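PDB 5GY3: glucanase from Klebsiella pneumoniae, which probably hydrolyses internal beta-1,4-glucosidic bonds in cellulose and related beta-glucans, as a family 8 glycoside hydrolase. Local coordinates for residues A[35-40]-A[92-97]; A[2-7]-A[42-47]; A[145-150]-A[195-200]. All blocks are in the same frame, centred on the assembly; numbering follows the deposited sequence.

Contacts 1 and 2 are neighbours, with centres about 12 Å apart, and both use the stretch around helix 29-41. Contact 1 is a fully buried meeting of that helix with helix 86-103, largely apolar and without a hydrogen bond across it. Contact 2 lies further out and is only partly buried. It ties the N-terminal helix to the turn after helix 29-41, with a hydrogen bond, a water and one large ring. The Trp4 ring also packs on Leu38 and Ala39, so it bridges the two. Contact 3, also largely buried, is separate, its centre about 28 Å from that of contact 1. There backbone hydrogen bonds join two strands, and an aromatic ring packs at each end.

Contact 1. Residues A[35-40]-A[92-97]; sequences AMLLAV and IAWALL
Helix segments 35-40 and 92-97 run nearly parallel, with axes 8.4 Å apart and an angle of 15° between their directions. The backbones come closest at Leu37 and Ala95, whose CA atoms are 4.7 Å apart. The small Ala95 side chain allows this approach. Its CB points at the other helix and meets Met36 CB at 3.5 Å, and it also touches the backbone N of Leu37. The two longer side chains pass it on different sides. Met36 swings its CG beside its own backbone N and then bends at chi3 (65°). The bend brings CE over to the partner helix, where it lies 3.9 Å from Leu96 CG and also touches Ile92 at CG2 and the carbonyl O. Leu37 runs at about a right angle to Trp94. Its CD2 sits over one face of the indole, 4.3 Å from the centroid of the six-membered ring, in a CH-pi contact. Its CD1 meets Trp94 CE3 at 3.8 Å. Val40 closes the C-terminal end, with CG2 resting 3.8 Å from Ala95 O. No hydrogen bond crosses the interface. Phe48 of helix 45-59 packs on Met36 and Val40, while helix 155-164 packs on Trp94. Every residue that touches is buried. The side chain of Ile92 is about 9 Å from that of Asp87, the predicted active-site residue on the same helix 86-103. Helices 29-41 and 86-103, with helix 45-59 between them in the chain, fit neighbouring parallel helices of the (alpha/alpha)6 barrel of family 8 glycoside hydrolases.

Contact 2. Residues A[2-7]-A[42-47]; sequences TAWERY and NNDRPA
Helical segment 2-7 faces a turn and the start of a helix in segment 42-47, and the nearest CA atoms, those of Trp4 and Asn42, are 7.2 Å apart. The Trp4 side chain fills most of this gap. Its CG is anti to the backbone N (chi1 169°), which sets the ring against Asn42 and Asp44. The Asn42 amide lies nearly parallel to the indole over one face, displaced toward its rim near Trp4 CB and CG, with amide and ring planes only 10° apart. Its ND2 is 3.3 Å above the ring plane, and its CB makes a CH-pi contact, 3.8 Å from the centroid of the five-membered ring. Asp44 comes to the edge instead, its carboxylate almost perpendicular to the ring. Trp4 NE1 gives a straight hydrogen bond to Asp44 OD2, 2.9 Å long, which uses the anti lone pair of that oxygen. The other oxygen, OD1, caps the following helix by accepting from Ala47 N at 3.2 Å. Asp44 is thus held at both oxygens, and OD2 also pairs with Lys8. That lysine binds Glu5 as well, which probably eases the closeness of the two acids. One water links Trp4 N to Asn42 OD1. Further along the ring edge, Ala47 CB touches Trp4 CZ2 at 4.0 Å. Asn42 ND2 is bonded to Leu38 O. Asn43 is the C-prime residue of a Schellman motif that ends helix 29-41. The N-terminal helix 2-11 therefore packs against the link between helices 29-41 and 45-59, and Trp4 also reaches Gln300 of helix 293-307.

Contact 3. Residues A[145-150]-A[195-200]; sequences HLNLNP and WVALRA
The first torsions of His145 and Arg199, which face each other as a non-hydrogen-bonded pair, lay the two side chains side by side in the same direction. His145 CG lies beside its backbone N (chi1 -68°), while Arg199 CG is anti to its own (chi1 -163°). Arg199 CG lies over one face of the imidazole, 3.8 Å from the ring centroid, in a CH-pi contact. The guanidinium group beyond it pairs with Asp201. Leu146 and Leu198 form a hydrogen-bonded pair, and so do Leu148 and Val196. Each pair has two N-H...O bonds of 2.8 Å between backbone N and O. These antiparallel strands, 145-148 and 196-199, belong to a three-stranded sheet that strand 204-206 completes, a small beta element in a largely helical family 8 enzyme. The leucines and Val196 share one face of the sheet, where Leu148 CD1 meets Leu198 CD2 at 3.8 Å and Phe127 of strand 124-127 covers Leu146 and Leu198. On the other face Asn147 OD1 touches Ala197 CB at 3.7 Å. Asn149 crosses the Trp195 indole. Its CB makes a CH-pi contact 4.0 Å from the centroid of the six-membered ring, and ND2 lies 3.3 Å above the ring plane. The amide is steeply tilted to the ring, with OD1 bonded to Ser151 and ND2 to Asp217. The Asn149 side chain is about 7 Å from that of Asp87, the predicted active-site residue.

Contact 1. Residues A[35-40]-A[92-97]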
# COMPACT_ATOMS: atom_id res chain seq x y z
N ALA A 35 1.92 -8.69 5.45
CA ALA A 35 2.24 -9.67 6.49
C ALA A 35 3.74 -9.88 6.61
O ALA A 35 4.26 -10.06 7.71
CB ALA A 35 1.53 -10.99 6.19
N MET A 36 4.45 -9.88 5.48
CA MET A 36 5.91 -10.00 5.55
C MET A 36 6.52 -8.83 6.32
O MET A 36 7.45 -9.02 7.12
CB MET A 36 6.51 -10.10 4.15
CG MET A 36 6.28 -11.44 3.49
SD MET A 36 6.67 -11.48 1.73
CE MET A 36 8.44 -11.18 1.72
N LEU A 37 6.03 -7.61 6.08
CA LEU A 37 6.48 -6.45 6.86
C LEU A 37 6.22 -6.66 8.35
O LEU A 37 7.09 -6.40 9.19
CB LEU A 37 5.77 -5.18 6.39
CG LEU A 37 6.24 -4.53 5.09
CD1 LEU A 37 5.24 -3.44 4.66
CD2 LEU A 37 7.63 -3.93 5.28
N LEU A 38 5.01 -7.10 8.69
CA LEU A 38 4.67 -7.30 10.09
C LEU A 38 5.44 -8.46 10.71
O LEU A 38 5.75 -8.43 11.91
CB LEU A 38 3.16 -7.49 10.24
CG LEU A 38 2.28 -6.29 9.84
CD1 LEU A 38 0.81 -6.64 9.93
CD2 LEU A 38 2.57 -5.07 10.70
N ALA A 39 5.77 -9.48 9.92
CA ALA A 39 6.59 -10.57 10.45
C ALA A 39 7.98 -10.08 10.83
O ALA A 39 8.51 -10.46 11.88
CB ALA A 39 6.68 -11.72 9.44
N VAL A 40 8.58 -9.21 10.02
CA VAL A 40 9.87 -8.62 10.39
C VAL A 40 9.72 -7.80 11.66
O VAL A 40 10.53 -7.91 12.60
CB VAL A 40 10.42 -7.74 9.25
CG1 VAL A 40 11.74 -7.10 9.68
CG2 VAL A 40 10.60 -8.55 7.98
N ILE A 92 6.43 -6.35 -0.85
CA ILE A 92 7.24 -7.57 -0.75
C ILE A 92 8.72 -7.23 -0.79
O ILE A 92 9.51 -7.71 0.03
CB ILE A 92 6.85 -8.55 -1.87
CG1 ILE A 92 5.43 -9.11 -1.63
CG2 ILE A 92 7.88 -9.68 -1.97
CD1 ILE A 92 4.76 -9.74 -2.89
N ALA A 93 9.13 -6.40 -1.76
CA ALA A 93 10.55 -6.05 -1.87
C ALA A 93 11.01 -5.27 -0.65
O ALA A 93 12.16 -5.41 -0.21
CB ALA A 93 10.81 -5.25 -3.15
N TRP A 94 10.15 -4.41 -0.12
CA TRP A 94 10.48 -3.63 1.06
C TRP A 94 10.62 -4.52 2.28
O TRP A 94 11.58 -4.38 3.06
CB TRP A 94 9.39 -2.57 1.28
CG TRP A 94 9.67 -1.57 2.33
CD1 TRP A 94 10.89 -1.18 2.81
CD2 TRP A 94 8.69 -0.80 3.03
NE1 TRP A 94 10.73 -0.20 3.77
CE2 TRP A 94 9.39 0.05 3.92
CE3 TRP A 94 7.29 -0.73 2.98
CZ2 TRP A 94 8.73 0.93 4.77
CZ3 TRP A 94 6.65 0.17 3.82
CH2 TRP A 94 7.37 0.99 4.69
N ALA A 95 9.69 -5.47 2.46
CA ALA A 95 9.79 -6.41 3.57
C ALA A 95 11.09 -7.21 3.50
O ALA A 95 11.73 -7.45 4.54
CB ALA A 95 8.58 -7.33 3.57
N LEU A 96 11.49 -7.63 2.30
CA LEU A 96 12.74 -8.38 2.14
C LEU A 96 13.95 -7.54 2.52
O LEU A 96 14.87 -8.03 3.19
CB LEU A 96 12.88 -8.87 0.70
CG LEU A 96 11.97 -10.08 0.40
CD1 LEU A 96 11.72 -10.26 -1.10
CD2 LEU A 96 12.58 -11.35 1.02
N LEU A 97 13.97 -6.27 2.11
CA LEU A 97 15.05 -5.38 2.53
C LEU A 97 15.12 -5.28 4.05
O LEU A 97 16.19 -5.38 4.65
CB LEU A 97 14.84 -4.01 1.88
CG LEU A 97 16.07 -3.16 1.60
CD1 LEU A 97 17.04 -4.00 0.78
CD2 LEU A 97 15.62 -1.93 0.82

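Contact 2. Residues A[2-7]-A[42-47]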
# COMPACT_ATOMS: atom_id res chain seq x y z
N THR A 2 0.82 -9.78 20.97
CA THR A 2 -0.44 -10.51 20.91
C THR A 2 -1.20 -10.19 19.63
O THR A 2 -1.77 -11.09 19.02
CB THR A 2 -1.30 -10.21 22.14
OG1 THR A 2 -0.60 -10.61 23.33
CG2 THR A 2 -2.61 -10.98 22.08
N ALA A 3 -1.20 -8.92 19.20
CA ALA A 3 -1.91 -8.56 17.97
C ALA A 3 -1.44 -9.42 16.80
O ALA A 3 -2.24 -9.98 16.05
CB ALA A 3 -1.73 -7.07 17.67
N TRP A 4 -0.12 -9.56 16.66
CA TRP A 4 0.45 -10.33 15.56
C TRP A 4 0.08 -11.81 15.67
O TRP A 4 -0.25 -12.45 14.66
CB TRP A 4 1.97 -10.14 15.54
CG TRP A 4 2.72 -11.07 14.64
CD1 TRP A 4 3.61 -12.03 15.01
CD2 TRP A 4 2.64 -11.13 13.21
NE1 TRP A 4 4.09 -12.69 13.91
CE2 TRP A 4 3.51 -12.16 12.79
CE3 TRP A 4 1.91 -10.42 12.25
CZ2 TRP A 4 3.68 -12.49 11.45
CZ3 TRP A 4 2.08 -10.75 10.92
CH2 TRP A 4 2.96 -11.77 10.53
N GLU A 5 0.14 -12.39 16.88
CA GLU A 5 -0.28 -13.78 17.04
C GLU A 5 -1.75 -13.95 16.66
O GLU A 5 -2.11 -14.92 15.97
CB GLU A 5 -0.03 -14.24 18.47
CG GLU A 5 1.44 -14.36 18.82
CD GLU A 5 2.15 -15.40 17.98
OE1 GLU A 5 1.54 -16.46 17.70
OE2 GLU A 5 3.31 -15.16 17.59
N ARG A 6 -2.61 -13.03 17.10
CA ARG A 6 -4.02 -13.13 16.75
C ARG A 6 -4.23 -12.97 15.24
O ARG A 6 -5.10 -13.62 14.65
CB ARG A 6 -4.82 -12.09 17.53
CG ARG A 6 -6.31 -12.23 17.41
CD ARG A 6 -6.76 -13.66 17.68
NE ARG A 6 -8.21 -13.81 17.58
CZ ARG A 6 -8.83 -14.99 17.57
NH1 ARG A 6 -8.13 -16.11 17.64
NH2 ARG A 6 -10.16 -15.04 17.48
N TYR A 7 -3.43 -12.12 14.61
CA TYR A 7 -3.51 -11.92 13.16
C TYR A 7 -3.17 -13.21 12.42
O TYR A 7 -3.86 -13.59 11.46
CB TYR A 7 -2.55 -10.80 12.77
CG TYR A 7 -2.54 -10.35 11.33
CD1 TYR A 7 -3.53 -9.52 10.82
CD2 TYR A 7 -1.48 -10.70 10.49
CE1 TYR A 7 -3.49 -9.07 9.51
CE2 TYR A 7 -1.43 -10.27 9.18
CZ TYR A 7 -2.44 -9.45 8.69
OH TYR A 7 -2.37 -9.01 7.39
N ASN A 42 7.71 -8.05 14.08
CA ASN A 42 7.50 -8.86 15.26
C ASN A 42 8.62 -9.87 15.48
O ASN A 42 8.53 -10.70 16.38
CB ASN A 42 6.14 -9.56 15.18
CG ASN A 42 5.00 -8.60 15.45
OD1 ASN A 42 4.65 -8.35 16.60
ND2 ASN A 42 4.44 -8.03 14.40
N ASN A 43 9.69 -9.77 14.69
CA ASN A 43 10.86 -10.64 14.80
C ASN A 43 10.45 -12.11 14.71
O ASN A 43 10.81 -12.95 15.54
CB ASN A 43 11.63 -10.34 16.09
CG ASN A 43 13.03 -10.92 16.08
OD1 ASN A 43 13.47 -11.50 15.10
ND2 ASN A 43 13.74 -10.76 17.20
N ASP A 44 9.67 -12.43 13.67
CA ASP A 44 9.09 -13.75 13.47
C ASP A 44 9.63 -14.33 12.17
O ASP A 44 8.94 -14.36 11.14
CB ASP A 44 7.54 -13.67 13.47
CG ASP A 44 6.87 -15.04 13.53
OD1 ASP A 44 7.54 -16.07 13.30
OD2 ASP A 44 5.65 -15.08 13.78
N ARG A 45 10.87 -14.82 12.21
CA ARG A 45 11.48 -15.31 10.99
C ARG A 45 10.80 -16.55 10.43
O ARG A 45 10.68 -16.67 9.20
CB ARG A 45 12.97 -15.58 11.23
CG ARG A 45 13.71 -15.71 9.92
CD ARG A 45 15.20 -15.72 10.13
NE ARG A 45 15.89 -15.80 8.85
CZ ARG A 45 17.20 -15.93 8.72
NH1 ARG A 45 17.96 -15.99 9.81
NH2 ARG A 45 17.76 -16.00 7.52
N PRO A 46 10.36 -17.52 11.26
CA PRO A 46 9.62 -18.65 10.67
C PRO A 46 8.41 -18.21 9.85
O PRO A 46 8.23 -18.69 8.72
CB PRO A 46 9.22 -19.48 11.90
CG PRO A 46 10.30 -19.19 12.88
CD PRO A 46 10.61 -17.73 12.70
N ALA A 47 7.60 -17.29 10.39
CA ALA A 47 6.44 -16.81 9.65
C ALA A 47 6.86 -16.06 8.39
O ALA A 47 6.27 -16.25 7.32
CB ALA A 47 5.58 -15.90 10.53
O HOH W 1 1.99 -7.46 17.53

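Contact 3. Residues A[145-150]-A[195-200]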
# COMPACT_ATOMS: atom_id res chain seq x y z
N HIS A 145 -3.52 9.02 -21.62
CA HIS A 145 -3.79 9.02 -20.19
C HIS A 145 -3.14 7.81 -19.55
O HIS A 145 -3.08 6.74 -20.16
CB HIS A 145 -5.29 8.97 -19.87
CG HIS A 145 -6.04 10.20 -20.26
ND1 HIS A 145 -6.43 10.45 -21.56
CD2 HIS A 145 -6.48 11.25 -19.53
CE1 HIS A 145 -7.08 11.60 -21.61
NE2 HIS A 145 -7.12 12.10 -20.39
N LEU A 146 -2.70 7.97 -18.31
CA LEU A 146 -2.40 6.84 -17.44
C LEU A 146 -3.41 6.81 -16.30
O LEU A 146 -3.74 7.85 -15.73
CB LEU A 146 -0.99 6.94 -16.85
CG LEU A 146 0.17 7.09 -17.82
CD1 LEU A 146 1.47 7.15 -17.02
CD2 LEU A 146 0.16 5.95 -18.82
N ASN A 147 -3.89 5.62 -15.98
CA ASN A 147 -4.71 5.42 -14.79
C ASN A 147 -3.79 5.06 -13.65
O ASN A 147 -3.19 3.98 -13.64
CB ASN A 147 -5.77 4.35 -15.04
CG ASN A 147 -6.95 4.89 -15.81
OD1 ASN A 147 -7.18 6.10 -15.83
ND2 ASN A 147 -7.71 4.00 -16.45
N LEU A 148 -3.65 5.97 -12.69
CA LEU A 148 -2.72 5.80 -11.58
C LEU A 148 -3.50 5.59 -10.30
O LEU A 148 -4.68 5.93 -10.19
CB LEU A 148 -1.83 7.04 -11.44
CG LEU A 148 -1.05 7.47 -12.68
CD1 LEU A 148 -0.26 8.73 -12.37
CD2 LEU A 148 -0.12 6.33 -13.10
N ASN A 149 -2.82 5.01 -9.31
CA ASN A 149 -3.39 4.84 -7.98
C ASN A 149 -2.39 5.46 -7.01
O ASN A 149 -1.34 4.86 -6.73
CB ASN A 149 -3.65 3.37 -7.67
CG ASN A 149 -4.44 3.18 -6.39
OD1 ASN A 149 -4.17 3.85 -5.39
ND2 ASN A 149 -5.42 2.28 -6.42
N PRO A 150 -2.65 6.67 -6.51
CA PRO A 150 -1.64 7.32 -5.66
C PRO A 150 -1.38 6.59 -4.36
O PRO A 150 -0.33 6.83 -3.74
CB PRO A 150 -2.22 8.73 -5.41
CG PRO A 150 -3.68 8.62 -5.74
CD PRO A 150 -3.74 7.60 -6.87
N TRP A 195 -8.42 6.18 -7.61
CA TRP A 195 -7.81 6.10 -8.93
C TRP A 195 -7.86 7.47 -9.59
O TRP A 195 -8.88 8.16 -9.54
CB TRP A 195 -8.55 5.07 -9.81
CG TRP A 195 -8.49 3.70 -9.23
CD1 TRP A 195 -9.38 3.14 -8.36
CD2 TRP A 195 -7.50 2.70 -9.49
NE1 TRP A 195 -8.99 1.86 -8.05
CE2 TRP A 195 -7.84 1.57 -8.73
CE3 TRP A 195 -6.35 2.66 -10.29
CZ2 TRP A 195 -7.07 0.41 -8.74
CZ3 TRP A 195 -5.60 1.51 -10.30
CH2 TRP A 195 -5.96 0.40 -9.53
N VAL A 196 -6.75 7.85 -10.22
CA VAL A 196 -6.58 9.17 -10.81
C VAL A 196 -6.08 9.01 -12.24
O VAL A 196 -5.10 8.30 -12.47
CB VAL A 196 -5.58 10.01 -10.00
CG1 VAL A 196 -5.25 11.35 -10.72
CG2 VAL A 196 -6.12 10.27 -8.60
N ALA A 197 -6.75 9.67 -13.18
CA ALA A 197 -6.29 9.68 -14.56
C ALA A 197 -5.35 10.86 -14.79
O ALA A 197 -5.72 12.02 -14.54
CB ALA A 197 -7.48 9.76 -15.52
N LEU A 198 -4.15 10.57 -15.26
CA LEU A 198 -3.15 11.58 -15.58
C LEU A 198 -3.06 11.71 -17.09
O LEU A 198 -2.69 10.74 -17.77
CB LEU A 198 -1.79 11.20 -14.99
CG LEU A 198 -0.58 12.03 -15.44
CD1 LEU A 198 -0.71 13.49 -15.00
CD2 LEU A 198 0.72 11.41 -14.92
N ARG A 199 -3.41 12.88 -17.62
CA ARG A 199 -3.29 13.13 -19.05
C ARG A 199 -1.85 13.56 -19.37
O ARG A 199 -1.11 14.03 -18.50
CB ARG A 199 -4.29 14.21 -19.49
CG ARG A 199 -4.55 14.27 -20.99
CD ARG A 199 -5.75 15.17 -21.31
NE ARG A 199 -5.47 16.58 -21.07
CZ ARG A 199 -6.33 17.57 -21.28
NH1 ARG A 199 -7.56 17.29 -21.73
NH2 ARG A 199 -5.99 18.83 -21.05
N ALA A 200 -1.47 13.39 -20.64
CA ALA A 200 -0.07 13.58 -21.02
C ALA A 200 0.41 15.02 -20.88
O ALA A 200 1.62 15.26 -20.90
CB ALA A 200 0.18 13.08 -22.45